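Local coordinates for metallo-beta-lactamase (Simiduia agarivorans, PDB 6MFI), which probably hydrolyses the amide bond of beta-lactam antibiotics with two zinc ions, as a subclass B3 metallo-beta-lactamase, at residues W43-P48 with G60-A65; D148-G153 with Y222-H227; L244-L249 with D273-Y278. One frame throughout, in Å; residues are numbered along the deposited sequence.

Contact 1 (W43-P48 with G60-A65); sequences WDKPGP and GTCGIA
Thr61 and Trp43 meet where an ST turn in the 60-65 loop of the metallo-beta-lactamase fold receives the loop that leads into strand 50-53. Thr61 OG1 sits between its own backbone N and carbonyl carbon (chi1 64°). Thr61 OG1 donates to Trp43 O at 2.7 Å, from a position tilted off the carbonyl plane. It also accepts from the backbone N of Gly63. Thr61 OG1 accepts from Ile64 N at 2.8 Å. Three bonds therefore grip this buried hydroxyl and fix its rotation.

Ile64 packs against one face of the indole. Its two torsions together, chi1 -64° and chi2 -61°, bring CD1 over the five-membered ring. This is a CH-pi contact, with Ile64 CD1 3.9 Å from the centroid of that ring of Trp43. CG1 backs it up against Trp43 CB. The indole also meets His253, a zinc ligand, and Ile64 touches Asp114 and His115, so the pair belongs to the wall of the metal site.

Cys62, in disulfide with Cys37, anchors the other end. Cys62 N donates to Lys45 O at 3.3 Å, a rather long bond but nearly straight. Cys62 SG lies beside Pro46 O and is 3.6 Å from Gly47 CA.

Contact 2 (D148-G153 with Y222-H227); sequences DDPQAG and YRFNAH
Pro150 presents its CA and CB to one face of the Tyr222 ring, at a type I beta turn that runs from Asp149 to Ala152 in the loop before strand 163-166. This is a proline-aromatic CH-pi contact. Pro150 CA stands 3.6 Å from the centroid of the Tyr222 ring and only 7° off the ring normal, so it is almost over the centre. The proline ring and the tyrosine head in the same direction, from the root of the aromatic ring toward its hydroxyl. Pro150 CB follows the face outward and meets the CE2 side of the ring, with Pro150 CB to Tyr222 CE2 at 3.6 Å. Pro150 CG goes further along, toward the hydroxyl end. The backbone joins in at the root of the ring, where Pro150 O is 3.5 Å from Tyr222 CB.

Tyr222 has CG anti to its backbone N (chi1 163°), and this swings the ring toward the turn. Phe224 also meets the proline, with Pro150 CG 4.3 Å from Phe224 CZ. Phe224 CD1 lies at the edge of the tyrosine ring, in its plane. In return, Tyr222 CE2 sits 3.9 Å above the plane of the Phe224 ring, offset toward its rim. The tyrosine is thus covered on one face by Pro150 and flanked at its edge by Phe224. Tyr230 of helix 228-242 touches all three residues. The contact so joins the 148-153 loop to the segment that enters that helix.

The turn also reaches the zinc site. Asp149 OD2 is hydrogen-bonded to NE2 of His112, a zinc ligand, which makes Asp149 a second-shell residue that can help orient the imidazole. The same carboxylate closes an Asx turn: Asp149 OD2 accepts from Gln151 N at 3.2 Å, through the lone pair that faces away from OD1.

Contact 3 (L244-L249 with D273-Y278); sequences LECDLL and DACRQY
Leu249 reaches from the edge strand 248-250 onto the start of helix 274-291, and meets Ala274, Cys275 and Tyr278. Its CB lies against the methyl of Ala274, with Leu249 CB to Ala274 CB at 3.7 Å. CG stands anti to the backbone N (chi1 -175°), which extends the side chain out from the strand along the helix. The two methyls then part. CD1 goes to the disulfide. Cys275 is deposited in two conformers, and in the one described here Leu249 CD1 is 3.6 Å from Cys275 SG. CD2 goes to the next helical turn, with Leu249 CD2 3.7 Å from Tyr278 CB, and it also lies near Ala274 O. It meets the near ring atoms CG and CD1 of Tyr278 as well, the two side chains being roughly perpendicular. The far end of the tyrosine is held by Asp212, whose backbone O is hydrogen-bonded to Tyr278 OH.

Next to this apolar patch runs the disulfide. In the same conformer, Cys246 SG and Cys275 SG are bonded at 2.0 Å with a chi3 of 72°. The two ends come in differently. Cys246 holds its sulfur anti to the backbone N, whereas Cys275 turns its sulfur beside its own N. Ala274 CB lies beside the bridge as well, 4.1 Å from Cys246 SG. Val209 of strand 206-210 and Leu241 of helix 228-242 border it.

The chemistry is covalent and apolar: one sulfur bridge ties the loop before the edge strand to the start of the C-terminal helix, and Leu249 packs beside it by van der Waals contact. This implies that the disulfide fixes the two segments covalently, with buried hydrocarbon packed alongside.

How the contacts relate
The three contacts follow one another along the chain and do not touch. Contacts 1 and 2 both border the two-zinc site. In contact 1 the side chain of Trp43 is about 3 Å from that of the zinc ligand Asp114 and about 4 Å from that of His253, and the side chain of Ile64 is about 5 Å from a zinc ion. In contact 2 the side chain of Asp149 is about 7 Å from a zinc ion. The centres of these two contacts are 28 Å apart, though their nearest atoms are about 6 Å apart. Contact 3 stands further back, with the side chain of Tyr278 about 10 Å from a zinc ion. Helix 274-291 links it to contact 2, because its later residues Arg289 and Leu290 touch Phe224.

Contact 1 (W43-P48 with G60-A65)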
ATOM      1  N   TRP A  43      -3.122  10.824  -9.293  1.00 16.20           N
ATOM      2  CA  TRP A  43      -3.607   9.614  -8.634  1.00 15.77           C
ATOM      3  C   TRP A  43      -4.463   8.771  -9.570  1.00 14.86           C
ATOM      4  O   TRP A  43      -4.395   7.537  -9.543  1.00 15.05           O
ATOM      5  CB  TRP A  43      -4.400   9.982  -7.380  1.00 16.65           C
ATOM      6  CG  TRP A  43      -3.567  10.546  -6.272  1.00 18.10           C
ATOM      7  CD1 TRP A  43      -2.208  10.504  -6.163  1.00 18.86           C
ATOM      8  CD2 TRP A  43      -4.041  11.240  -5.113  1.00 19.04           C
ATOM      9  NE1 TRP A  43      -1.806  11.130  -5.007  1.00 19.49           N
ATOM     10  CE2 TRP A  43      -2.913  11.590  -4.345  1.00 19.52           C
ATOM     11  CE3 TRP A  43      -5.310  11.603  -4.651  1.00 19.36           C
ATOM     12  CZ2 TRP A  43      -3.016  12.283  -3.139  1.00 19.80           C
ATOM     13  CZ3 TRP A  43      -5.410  12.288  -3.454  1.00 19.79           C
ATOM     14  CH2 TRP A  43      -4.271  12.622  -2.712  1.00 19.94           C
ATOM     15  N   ASP A  44      -5.275   9.416 -10.406  1.00 14.28           N
ATOM     16  CA  ASP A  44      -6.210   8.718 -11.277  1.00 13.66           C
ATOM     17  C   ASP A  44      -5.728   8.629 -12.720  1.00 13.65           C
ATOM     18  O   ASP A  44      -6.526   8.312 -13.608  1.00 13.48           O
ATOM     19  CB  ASP A  44      -7.582   9.394 -11.227  1.00 14.20           C
ATOM     20  CG  ASP A  44      -8.182   9.391  -9.835  1.00 14.21           C
ATOM     21  OD1 ASP A  44      -7.956   8.415  -9.089  1.00 13.83           O
ATOM     22  OD2 ASP A  44      -8.887  10.362  -9.488  1.00 13.98           O
ATOM     23  N   LYS A  45      -4.455   8.901 -12.978  1.00 14.08           N
ATOM     24  CA  LYS A  45      -3.946   8.806 -14.341  1.00 15.92           C
ATOM     25  C   LYS A  45      -3.783   7.342 -14.729  1.00 16.20           C
ATOM     26  O   LYS A  45      -3.147   6.578 -13.993  1.00 16.22           O
ATOM     27  CB  LYS A  45      -2.614   9.539 -14.477  1.00 17.45           C
ATOM     28  CG  LYS A  45      -2.022   9.462 -15.876  1.00 18.96           C
ATOM     29  CD  LYS A  45      -0.727  10.248 -15.983  1.00 20.61           C
ATOM     30  CE  LYS A  45      -0.180  10.213 -17.402  1.00 22.10           C
ATOM     31  NZ  LYS A  45      -1.147  10.780 -18.384  1.00 23.36           N
ATOM     32  N   PRO A  46      -4.339   6.912 -15.861  1.00 16.40           N
ATOM     33  CA  PRO A  46      -4.223   5.502 -16.250  1.00 16.07           C
ATOM     34  C   PRO A  46      -2.777   5.113 -16.523  1.00 15.96           C
ATOM     35  O   PRO A  46      -1.997   5.890 -17.076  1.00 16.88           O
ATOM     36  CB  PRO A  46      -5.080   5.410 -17.519  1.00 16.99           C
ATOM     37  CG  PRO A  46      -5.984   6.603 -17.465  1.00 17.61           C
ATOM     38  CD  PRO A  46      -5.189   7.675 -16.789  1.00 17.23           C
ATOM     39  N   GLY A  47      -2.428   3.893 -16.123  1.00 15.71           N
ATOM     40  CA  GLY A  47      -1.101   3.370 -16.329  1.00 15.96           C
ATOM     41  C   GLY A  47      -1.122   1.887 -16.639  1.00 15.91           C
ATOM     42  O   GLY A  47      -2.086   1.179 -16.329  1.00 15.21           O
ATOM     43  N   PRO A  48      -0.059   1.389 -17.260  1.00 16.78           N
ATOM     44  CA  PRO A  48      -0.013  -0.024 -17.634  1.00 17.30           C
ATOM     45  C   PRO A  48       0.391  -0.888 -16.454  1.00 16.78           C
ATOM     46  O   PRO A  48       1.072  -0.417 -15.530  1.00 16.68           O
ATOM     47  CB  PRO A  48       1.054  -0.056 -18.736  1.00 18.03           C
ATOM     48  CG  PRO A  48       1.986   1.047 -18.358  1.00 17.90           C
ATOM     49  CD  PRO A  48       1.141   2.120 -17.707  1.00 17.39           C
ATOM     50  N   GLY A  60      -1.611  -0.891 -10.338  1.00 11.07           N
ATOM     51  CA  GLY A  60      -2.098   0.413  -9.947  1.00 11.34           C
ATOM     52  C   GLY A  60      -1.995   1.436 -11.062  1.00 11.36           C
ATOM     53  O   GLY A  60      -1.696   1.124 -12.216  1.00 11.16           O
ATOM     54  N   THR A  61      -2.250   2.688 -10.694  1.00 11.62           N
ATOM     55  CA  THR A  61      -2.186   3.805 -11.628  1.00 12.77           C
ATOM     56  C   THR A  61      -0.745   4.304 -11.719  1.00 14.19           C
ATOM     57  O   THR A  61       0.187   3.691 -11.191  1.00 14.77           O
ATOM     58  CB  THR A  61      -3.135   4.916 -11.190  1.00 12.25           C
ATOM     59  OG1 THR A  61      -2.702   5.442  -9.930  1.00 12.41           O
ATOM     60  CG2 THR A  61      -4.546   4.376 -11.037  1.00 11.71           C
ATOM     61  N   CYS A  62      -0.541   5.429 -12.407  1.00 14.96           N
ATOM     62  CA  CYS A  62       0.768   6.070 -12.422  1.00 15.98           C
ATOM     63  C   CYS A  62       1.082   6.790 -11.118  1.00 16.14           C
ATOM     64  O   CYS A  62       2.254   7.081 -10.853  1.00 17.38           O
ATOM     65  CB  CYS A  62       0.869   7.060 -13.585  1.00 17.04           C
ATOM     66  SG  CYS A  62       0.675   6.339 -15.228  1.00 18.25           S
ATOM     67  N   GLY A  63       0.072   7.078 -10.299  1.00 15.10           N
ATOM     68  CA  GLY A  63       0.286   7.806  -9.064  1.00 15.24           C
ATOM     69  C   GLY A  63      -0.036   7.017  -7.812  1.00 14.38           C
ATOM     70  O   GLY A  63       0.455   7.344  -6.727  1.00 14.74           O
ATOM     71  N   ILE A  64      -0.855   5.975  -7.943  1.00 13.76           N
ATOM     72  CA  ILE A  64      -1.283   5.160  -6.811  1.00 12.34           C
ATOM     73  C   ILE A  64      -0.992   3.699  -7.124  1.00 12.31           C
ATOM     74  O   ILE A  64      -1.322   3.214  -8.213  1.00 12.10           O
ATOM     75  CB  ILE A  64      -2.777   5.359  -6.494  1.00 11.98           C
ATOM     76  CG1 ILE A  64      -3.042   6.804  -6.064  1.00 13.24           C
ATOM     77  CG2 ILE A  64      -3.229   4.386  -5.415  1.00 10.96           C
ATOM     78  CD1 ILE A  64      -2.298   7.217  -4.811  1.00 13.50           C
ATOM     79  N   ALA A  65      -0.388   2.998  -6.170  1.00 11.39           N
ATOM     80  CA  ALA A  65       0.014   1.615  -6.363  1.00 11.09           C
ATOM     81  C   ALA A  65      -1.092   0.652  -5.949  1.00  9.96           C
ATOM     82  O   ALA A  65      -1.858   0.909  -5.016  1.00  9.70           O
ATOM     83  CB  ALA A  65       1.284   1.307  -5.569  1.00 10.98           C
TER
HETATM   84  O   HOH W   1       0.421   1.746 -13.828  1.00 12.36           O

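Contact 2 (D148-G153 with Y222-H227)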
ATOM      1  N   ASP A 148      -8.766  10.417  15.053  1.00 36.15           N
ATOM      2  CA  ASP A 148      -7.323  10.446  15.251  1.00 35.83           C
ATOM      3  C   ASP A 148      -6.548  10.389  13.943  1.00 34.13           C
ATOM      4  O   ASP A 148      -5.319  10.270  13.967  1.00 34.36           O
ATOM      5  CB  ASP A 148      -6.895   9.297  16.167  1.00 35.90           C
ATOM      6  CG  ASP A 148      -7.435   7.959  15.713  1.00 34.41           C
ATOM      7  OD1 ASP A 148      -8.439   7.940  14.970  1.00 33.52           O
ATOM      8  OD2 ASP A 148      -6.861   6.924  16.109  1.00 34.38           O
ATOM      9  N   ASP A 149      -7.232  10.470  12.811  1.00 32.82           N
ATOM     10  CA  ASP A 149      -6.544  10.516  11.530  1.00 32.75           C
ATOM     11  C   ASP A 149      -5.850  11.865  11.375  1.00 36.27           C
ATOM     12  O   ASP A 149      -6.496  12.909  11.527  1.00 37.77           O
ATOM     13  CB  ASP A 149      -7.525  10.288  10.385  1.00 29.83           C
ATOM     14  CG  ASP A 149      -6.846   9.778   9.132  1.00 28.04           C
ATOM     15  OD1 ASP A 149      -7.025   8.587   8.803  1.00 25.99           O
ATOM     16  OD2 ASP A 149      -6.133  10.569   8.478  1.00 28.84           O
ATOM     17  N   PRO A 150      -4.545  11.888  11.095  1.00 37.58           N
ATOM     18  CA  PRO A 150      -3.849  13.177  10.949  1.00 40.64           C
ATOM     19  C   PRO A 150      -4.435  14.069   9.869  1.00 42.83           C
ATOM     20  O   PRO A 150      -4.414  15.297  10.014  1.00 43.88           O
ATOM     21  CB  PRO A 150      -2.411  12.754  10.616  1.00 40.46           C
ATOM     22  CG  PRO A 150      -2.274  11.395  11.223  1.00 38.48           C
ATOM     23  CD  PRO A 150      -3.617  10.745  11.060  1.00 36.49           C
ATOM     24  N   GLN A 151      -4.970  13.490   8.793  1.00 44.32           N
ATOM     25  CA  GLN A 151      -5.542  14.257   7.694  1.00 48.37           C
ATOM     26  C   GLN A 151      -7.066  14.308   7.754  1.00 50.47           C
ATOM     27  O   GLN A 151      -7.728  14.367   6.712  1.00 49.49           O
ATOM     28  CB  GLN A 151      -5.079  13.682   6.355  1.00 48.02           C
ATOM     29  CG  GLN A 151      -4.953  14.714   5.244  1.00 49.15           C
ATOM     30  CD  GLN A 151      -4.423  14.119   3.954  1.00 46.96           C
ATOM     31  OE1 GLN A 151      -3.520  13.284   3.967  1.00 45.97           O
ATOM     32  NE2 GLN A 151      -4.985  14.550   2.830  1.00 46.44           N
ATOM     33  N   ALA A 152      -7.637  14.289   8.956  1.00 55.52           N
ATOM     34  CA  ALA A 152      -9.085  14.357   9.105  1.00 58.84           C
ATOM     35  C   ALA A 152      -9.577  15.754   8.749  1.00 62.77           C
ATOM     36  O   ALA A 152      -9.172  16.741   9.372  1.00 63.69           O
ATOM     37  CB  ALA A 152      -9.489  13.990  10.531  1.00 59.65           C
ATOM     38  N   GLY A 153     -10.449  15.838   7.750  1.00 48.47           N
ATOM     39  CA  GLY A 153     -10.986  17.112   7.312  1.00 50.23           C
ATOM     40  C   GLY A 153     -12.202  16.978   6.416  1.00 49.89           C
ATOM     41  O   GLY A 153     -12.974  17.923   6.256  1.00 50.37           O
ATOM     42  N   TYR A 222      -3.582  20.091  12.723  1.00 41.22           N
ATOM     43  CA  TYR A 222      -3.682  18.836  13.461  1.00 41.47           C
ATOM     44  C   TYR A 222      -2.614  18.737  14.544  1.00 40.95           C
ATOM     45  O   TYR A 222      -2.909  18.365  15.685  1.00 42.95           O
ATOM     46  CB  TYR A 222      -3.579  17.653  12.498  1.00 40.50           C
ATOM     47  CG  TYR A 222      -3.265  16.343  13.178  1.00 40.56           C
ATOM     48  CD1 TYR A 222      -4.196  15.726  14.004  1.00 41.47           C
ATOM     49  CD2 TYR A 222      -2.033  15.730  13.008  1.00 39.78           C
ATOM     50  CE1 TYR A 222      -3.910  14.530  14.631  1.00 41.15           C
ATOM     51  CE2 TYR A 222      -1.737  14.535  13.629  1.00 39.45           C
ATOM     52  CZ  TYR A 222      -2.678  13.939  14.440  1.00 39.98           C
ATOM     53  OH  TYR A 222      -2.383  12.748  15.061  1.00 39.67           O
ATOM     54  N   ARG A 223      -1.370  19.091  14.200  1.00 40.12           N
ATOM     55  CA  ARG A 223      -0.198  19.072  15.079  1.00 39.60           C
ATOM     56  C   ARG A 223       0.093  17.686  15.641  1.00 39.22           C
ATOM     57  O   ARG A 223      -0.722  17.109  16.368  1.00 38.81           O
ATOM     58  CB  ARG A 223      -0.325  20.090  16.225  1.00 39.97           C
ATOM     59  CG  ARG A 223      -1.361  21.202  16.031  1.00 40.06           C
ATOM     60  CD  ARG A 223      -1.011  22.154  14.895  1.00 39.17           C
ATOM     61  NE  ARG A 223       0.354  22.660  14.979  1.00 38.42           N
ATOM     62  CZ  ARG A 223       1.004  23.211  13.961  1.00 37.29           C
ATOM     63  NH1 ARG A 223       0.413  23.326  12.781  1.00 36.53           N
ATOM     64  NH2 ARG A 223       2.243  23.652  14.121  1.00 37.44           N
ATOM     65  N   PHE A 224       1.283  17.162  15.330  1.00 39.33           N
ATOM     66  CA  PHE A 224       1.640  15.810  15.748  1.00 39.58           C
ATOM     67  C   PHE A 224       1.960  15.744  17.238  1.00 41.76           C
ATOM     68  O   PHE A 224       1.530  14.812  17.926  1.00 42.40           O
ATOM     69  CB  PHE A 224       2.832  15.311  14.930  1.00 38.80           C
ATOM     70  CG  PHE A 224       2.463  14.334  13.849  1.00 37.30           C
ATOM     71  CD1 PHE A 224       2.050  14.780  12.603  1.00 36.33           C
ATOM     72  CD2 PHE A 224       2.530  12.969  14.079  1.00 36.79           C
ATOM     73  CE1 PHE A 224       1.714  13.884  11.609  1.00 35.08           C
ATOM     74  CE2 PHE A 224       2.194  12.069  13.088  1.00 35.36           C
ATOM     75  CZ  PHE A 224       1.786  12.526  11.852  1.00 34.50           C
ATOM     76  N   ASN A 225       2.705  16.724  17.754  1.00 43.52           N
ATOM     77  CA  ASN A 225       3.198  16.697  19.128  1.00 44.89           C
ATOM     78  C   ASN A 225       2.095  16.711  20.179  1.00 45.39           C
ATOM     79  O   ASN A 225       2.415  16.601  21.365  1.00 46.95           O
ATOM     80  CB  ASN A 225       4.139  17.877  19.367  1.00 46.26           C
ATOM     81  CG  ASN A 225       3.397  19.181  19.565  1.00 47.51           C
ATOM     82  OD1 ASN A 225       3.084  19.558  20.693  1.00 48.47           O
ATOM     83  ND2 ASN A 225       3.100  19.874  18.469  1.00 46.52           N
ATOM     84  N   ALA A 226       0.825  16.838  19.799  1.00 44.23           N
ATOM     85  CA  ALA A 226      -0.250  16.850  20.782  1.00 44.40           C
ATOM     86  C   ALA A 226      -0.687  15.458  21.208  1.00 43.82           C
ATOM     87  O   ALA A 226      -1.462  15.338  22.161  1.00 45.00           O
ATOM     88  CB  ALA A 226      -1.459  17.609  20.234  1.00 44.08           C
ATOM     89  N   HIS A 227      -0.211  14.414  20.534  1.00 42.11           N
ATOM     90  CA  HIS A 227      -0.696  13.047  20.737  1.00 41.82           C
ATOM     91  C   HIS A 227       0.465  12.089  20.989  1.00 41.53           C
ATOM     92  O   HIS A 227       0.721  11.181  20.192  1.00 40.83           O
ATOM     93  CB  HIS A 227      -1.522  12.595  19.533  1.00 39.97           C
ATOM     94  CG  HIS A 227      -2.450  13.644  19.005  1.00 39.57           C
ATOM     95  ND1 HIS A 227      -3.746  13.780  19.453  1.00 40.52           N
ATOM     96  CD2 HIS A 227      -2.279  14.593  18.053  1.00 38.73           C
ATOM     97  CE1 HIS A 227      -4.329  14.776  18.811  1.00 40.46           C
ATOM     98  NE2 HIS A 227      -3.461  15.286  17.955  1.00 39.42           N
TER

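Contact 3 (L244-L249 with D273-Y278)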
ATOM      1  N   LEU A 244      12.782  -5.524   9.332  1.00 33.29           N
ATOM      2  CA  LEU A 244      12.124  -6.634   8.659  1.00 31.90           C
ATOM      3  C   LEU A 244      13.026  -7.227   7.584  1.00 31.82           C
ATOM      4  O   LEU A 244      13.822  -6.525   6.952  1.00 31.71           O
ATOM      5  CB  LEU A 244      10.810  -6.175   8.025  1.00 30.07           C
ATOM      6  CG  LEU A 244       9.639  -5.836   8.947  1.00 30.17           C
ATOM      7  CD1 LEU A 244       8.437  -5.377   8.135  1.00 28.51           C
ATOM      8  CD2 LEU A 244       9.279  -7.027   9.819  1.00 31.63           C
ATOM      9  N   GLU A 245      12.905  -8.538   7.387  1.00 32.04           N
ATOM     10  CA  GLU A 245      13.497  -9.165   6.214  1.00 32.14           C
ATOM     11  C   GLU A 245      12.877  -8.548   4.970  1.00 29.95           C
ATOM     12  O   GLU A 245      11.654  -8.569   4.803  1.00 28.90           O
ATOM     13  CB  GLU A 245      13.272 -10.676   6.244  1.00 33.45           C
ATOM     14  CG  GLU A 245      14.189 -11.455   5.313  1.00 34.40           C
ATOM     15  CD  GLU A 245      15.649 -11.363   5.715  1.00 36.37           C
ATOM     16  OE1 GLU A 245      15.928 -11.205   6.923  1.00 37.64           O
ATOM     17  OE2 GLU A 245      16.519 -11.446   4.823  1.00 36.74           O
ATOM     18  N   CYS A 246      13.715  -7.978   4.109  1.00 29.52           N
ATOM     19  CA  CYS A 246      13.210  -7.063   3.091  1.00 28.06           C
ATOM     20  C   CYS A 246      14.243  -6.945   1.979  1.00 28.13           C
ATOM     21  O   CYS A 246      15.275  -6.292   2.161  1.00 29.31           O
ATOM     22  CB  CYS A 246      12.907  -5.711   3.724  1.00 28.17           C
ATOM     23  SG  CYS A 246      12.492  -4.363   2.613  1.00 27.32           S
ATOM     24  N   ASP A 247      13.967  -7.576   0.838  1.00 27.22           N
ATOM     25  CA  ASP A 247      14.833  -7.480  -0.330  1.00 27.58           C
ATOM     26  C   ASP A 247      14.306  -6.520  -1.385  1.00 25.66           C
ATOM     27  O   ASP A 247      15.104  -5.874  -2.068  1.00 26.04           O
ATOM     28  CB  ASP A 247      15.027  -8.862  -0.965  1.00 28.40           C
ATOM     29  CG  ASP A 247      15.524  -9.896   0.025  1.00 30.28           C
ATOM     30  OD1 ASP A 247      16.474  -9.596   0.777  1.00 31.73           O
ATOM     31  OD2 ASP A 247      14.963 -11.012   0.048  1.00 30.32           O
ATOM     32  N   LEU A 248      12.986  -6.411  -1.527  1.00 23.72           N
ATOM     33  CA  LEU A 248      12.362  -5.540  -2.515  1.00 22.44           C
ATOM     34  C   LEU A 248      11.315  -4.687  -1.814  1.00 21.39           C
ATOM     35  O   LEU A 248      10.521  -5.204  -1.023  1.00 21.76           O
ATOM     36  CB  LEU A 248      11.728  -6.360  -3.646  1.00 21.72           C
ATOM     37  CG  LEU A 248      11.434  -5.672  -4.982  1.00 20.77           C
ATOM     38  CD1 LEU A 248      11.447  -6.692  -6.106  1.00 20.77           C
ATOM     39  CD2 LEU A 248      10.097  -4.940  -4.952  1.00 19.68           C
ATOM     40  N   LEU A 249      11.315  -3.389  -2.106  1.00 20.31           N
ATOM     41  CA  LEU A 249      10.434  -2.434  -1.446  1.00 19.16           C
ATOM     42  C   LEU A 249       9.408  -1.884  -2.429  1.00 17.02           C
ATOM     43  O   LEU A 249       9.743  -1.542  -3.567  1.00 16.79           O
ATOM     44  CB  LEU A 249      11.235  -1.279  -0.835  1.00 20.17           C
ATOM     45  CG  LEU A 249      10.435  -0.263  -0.016  1.00 20.68           C
ATOM     46  CD1 LEU A 249       9.938  -0.885   1.278  1.00 21.23           C
ATOM     47  CD2 LEU A 249      11.273   0.973   0.268  1.00 21.74           C
ATOM     48  N   ASP A 273      18.965  -3.556   2.053  1.00 35.39           N
ATOM     49  CA  ASP A 273      18.605  -2.589   3.094  1.00 34.84           C
ATOM     50  C   ASP A 273      17.571  -1.585   2.588  1.00 32.99           C
ATOM     51  O   ASP A 273      17.629  -0.395   2.902  1.00 33.18           O
ATOM     52  CB  ASP A 273      19.844  -1.868   3.632  1.00 35.73           C
ATOM     53  CG  ASP A 273      20.728  -2.771   4.466  1.00 37.74           C
ATOM     54  OD1 ASP A 273      20.750  -3.991   4.202  1.00 38.71           O
ATOM     55  OD2 ASP A 273      21.404  -2.260   5.384  1.00 38.96           O
ATOM     56  N   ALA A 274      16.614  -2.070   1.793  1.00 31.07           N
ATOM     57  CA  ALA A 274      15.584  -1.189   1.252  1.00 28.84           C
ATOM     58  C   ALA A 274      14.668  -0.674   2.355  1.00 27.82           C
ATOM     59  O   ALA A 274      14.386   0.528   2.433  1.00 27.26           O
ATOM     60  CB  ALA A 274      14.780  -1.918   0.176  1.00 27.84           C
ATOM     61  N   CYS A 275      14.193  -1.572   3.220  1.00 27.39           N
ATOM     62  CA  CYS A 275      13.321  -1.155   4.311  0.68 27.02           C
ATOM     63  C   CYS A 275      14.092  -0.421   5.400  1.00 27.17           C
ATOM     64  O   CYS A 275      13.508   0.382   6.136  1.00 26.93           O
ATOM     65  CB  CYS A 275      12.595  -2.367   4.895  0.68 26.95           C
ATOM     66  SG  CYS A 275      11.390  -3.112   3.774  0.68 26.51           S
ATOM     67  N   ARG A 276      15.396  -0.679   5.517  1.00 28.12           N
ATOM     68  CA  ARG A 276      16.203   0.033   6.501  1.00 28.79           C
ATOM     69  C   ARG A 276      16.415   1.484   6.089  1.00 28.68           C
ATOM     70  O   ARG A 276      16.383   2.387   6.932  1.00 28.71           O
ATOM     71  CB  ARG A 276      17.545  -0.674   6.689  1.00 30.44           C
ATOM     72  CG  ARG A 276      18.429  -0.062   7.763  1.00 31.54           C
ATOM     73  CD  ARG A 276      19.501  -1.041   8.214  1.00 33.03           C
ATOM     74  NE  ARG A 276      18.927  -2.272   8.747  1.00 32.91           N
ATOM     75  CZ  ARG A 276      18.446  -2.400   9.980  1.00 32.89           C
ATOM     76  NH1 ARG A 276      18.471  -1.372  10.815  1.00 32.77           N
ATOM     77  NH2 ARG A 276      17.942  -3.560  10.377  1.00 33.25           N
ATOM     78  N   GLN A 277      16.631   1.725   4.794  1.00 28.93           N
ATOM     79  CA  GLN A 277      16.828   3.089   4.315  1.00 29.82           C
ATOM     80  C   GLN A 277      15.519   3.868   4.307  1.00 28.22           C
ATOM     81  O   GLN A 277      15.500   5.064   4.620  1.00 28.74           O
ATOM     82  CB  GLN A 277      17.449   3.067   2.918  1.00 31.49           C
ATOM     83  CG  GLN A 277      17.709   4.443   2.326  1.00 32.46           C
ATOM     84  CD  GLN A 277      18.871   5.154   2.992  1.00 34.43           C
ATOM     85  OE1 GLN A 277      19.857   4.529   3.382  1.00 36.61           O
ATOM     86  NE2 GLN A 277      18.760   6.471   3.126  1.00 34.54           N
ATOM     87  N   TYR A 278      14.414   3.208   3.956  1.00 26.65           N
ATOM     88  CA  TYR A 278      13.130   3.896   3.878  1.00 25.38           C
ATOM     89  C   TYR A 278      12.648   4.324   5.259  1.00 25.20           C
ATOM     90  O   TYR A 278      12.197   5.460   5.446  1.00 24.71           O
ATOM     91  CB  TYR A 278      12.095   3.000   3.199  1.00 24.72           C
ATOM     92  CG  TYR A 278      10.734   3.643   3.045  1.00 24.62           C
ATOM     93  CD1 TYR A 278      10.490   4.562   2.033  1.00 24.77           C
ATOM     94  CD2 TYR A 278       9.694   3.330   3.909  1.00 24.90           C
ATOM     95  CE1 TYR A 278       9.249   5.152   1.887  1.00 24.67           C
ATOM     96  CE2 TYR A 278       8.448   3.915   3.772  1.00 25.00           C
ATOM     97  CZ  TYR A 278       8.233   4.825   2.759  1.00 24.85           C
ATOM     98  OH  TYR A 278       6.996   5.411   2.616  1.00 24.72           O
TER